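Local coordinates for AgaA (Rhizobium radiobacter, PDB 6HLX), which binds the opine agropinic acid in the periplasm as the substrate-binding protein of an ABC importer, at residues A[344-347]-A[348-351]. Residues are numbered along the deposited sequence; the frame is centred on the assembly and turned at random.
Sequences SELA and KIGI
Two backbone amides grip the carbonyl oxygen of Leu346 from opposite faces of its plane: Ile349 N lies 3.0 Å from Leu346 O, and Ile351 N lies 3.1 Å from the same Leu346 O. Next to this pair, Gly350 N donates to Ala347 O over 3.1 Å, closing a type I turn from Ala347 to Gly350. The bonds from Ile351 to Leu346 and from Gly350 to Ala347 make a Schellman motif that ends the helix, with Gly350 as its C' residue. The positive phi of Gly350 (83°), a value that favours glycine, reverses the chain so that Ile351 returns beside Leu346. There the CB atoms of Leu346 and Ile351 pack 3.9 Å apart, while Leu346 CD2 meets Ile349 CD1 more loosely, at 4.2 Å.

On another side of the turn, Lys348 and Glu345 run side by side and join in a salt bridge, Lys348 NZ to Glu345 OE1, 3.2 Å. The ammonium group comes to the syn side of OE1 but 33° out of the carboxylate plane. Lys348 is extended beyond CG, which carries its chain past the carbonyl oxygens of Ser344 and Glu345, whereas Glu345 bends at chi2 (-64°) to bring its carboxylate alongside. A water donates to Glu345 OE2 and accepts a bond from Lys348 NZ, linking the two charges a second time. Glu345 OE2 also accepts from Asp266 N, which helps fix the carboxylate close to His304; both residues bind zinc in a structure of this protein, though not in this model.

The turn connects helix 333-347 to strand 351-356, an outermost strand of a six-stranded mixed sheet. Leu346, Ile349 and Ile351 pack against helix 255-264, the two isoleucines also touch helix 306-315, and Ile351 reaches Phe322 and Val324 on the adjacent strand 322-327.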
# COMPACT_ATOMS: atom_id res chain seq x y z
N SER A 344 1.44 -24.13 -11.41
CA SER A 344 1.37 -25.59 -11.27
C SER A 344 0.02 -26.06 -10.72
O SER A 344 -0.51 -27.05 -11.20
CB SER A 344 2.55 -26.14 -10.47
OG SER A 344 2.66 -25.50 -9.22
N GLU A 345 -0.56 -25.29 -9.77
CA GLU A 345 -1.88 -25.62 -9.22
C GLU A 345 -2.98 -25.54 -10.27
O GLU A 345 -3.84 -26.43 -10.32
CB GLU A 345 -2.23 -24.71 -8.02
CG GLU A 345 -1.39 -24.95 -6.78
CD GLU A 345 -1.58 -26.33 -6.18
OE1 GLU A 345 -0.72 -27.20 -6.41
OE2 GLU A 345 -2.62 -26.54 -5.51
N LEU A 346 -2.98 -24.50 -11.10
CA LEU A 346 -4.03 -24.30 -12.10
C LEU A 346 -3.92 -25.23 -13.30
O LEU A 346 -4.95 -25.53 -13.91
CB LEU A 346 -4.13 -22.84 -12.53
CG LEU A 346 -4.54 -21.84 -11.42
CD1 LEU A 346 -4.77 -20.46 -12.02
CD2 LEU A 346 -5.79 -22.32 -10.63
N ALA A 347 -2.70 -25.73 -13.60
CA ALA A 347 -2.52 -26.73 -14.67
C ALA A 347 -3.39 -27.98 -14.42
O ALA A 347 -3.84 -28.61 -15.37
CB ALA A 347 -1.06 -27.15 -14.78
N LYS A 348 -3.62 -28.30 -13.13
CA LYS A 348 -4.38 -29.48 -12.69
C LYS A 348 -5.85 -29.39 -13.06
O LYS A 348 -6.52 -30.42 -13.11
CB LYS A 348 -4.21 -29.70 -11.17
CG LYS A 348 -2.78 -30.03 -10.77
CD LYS A 348 -2.64 -30.24 -9.28
CE LYS A 348 -1.19 -30.43 -8.90
NZ LYS A 348 -0.96 -30.23 -7.44
N ILE A 349 -6.35 -28.17 -13.35
CA ILE A 349 -7.75 -27.95 -13.73
C ILE A 349 -7.86 -27.48 -15.20
O ILE A 349 -8.94 -27.08 -15.65
CB ILE A 349 -8.53 -27.05 -12.73
CG1 ILE A 349 -8.02 -25.57 -12.73
CG2 ILE A 349 -8.52 -27.66 -11.32
CD1 ILE A 349 -9.00 -24.60 -12.13
N GLY A 350 -6.76 -27.59 -15.95
CA GLY A 350 -6.71 -27.27 -17.37
C GLY A 350 -6.52 -25.81 -17.72
O GLY A 350 -6.75 -25.42 -18.87
N ILE A 351 -6.09 -25.00 -16.75
CA ILE A 351 -5.78 -23.59 -17.01
C ILE A 351 -4.28 -23.56 -17.25
O ILE A 351 -3.50 -23.86 -16.33
CB ILE A 351 -6.24 -22.65 -15.86
CG1 ILE A 351 -7.78 -22.61 -15.74
CG2 ILE A 351 -5.67 -21.24 -16.07
CD1 ILE A 351 -8.32 -21.84 -14.54
O HOH W 1 -3.70 -28.81 -6.41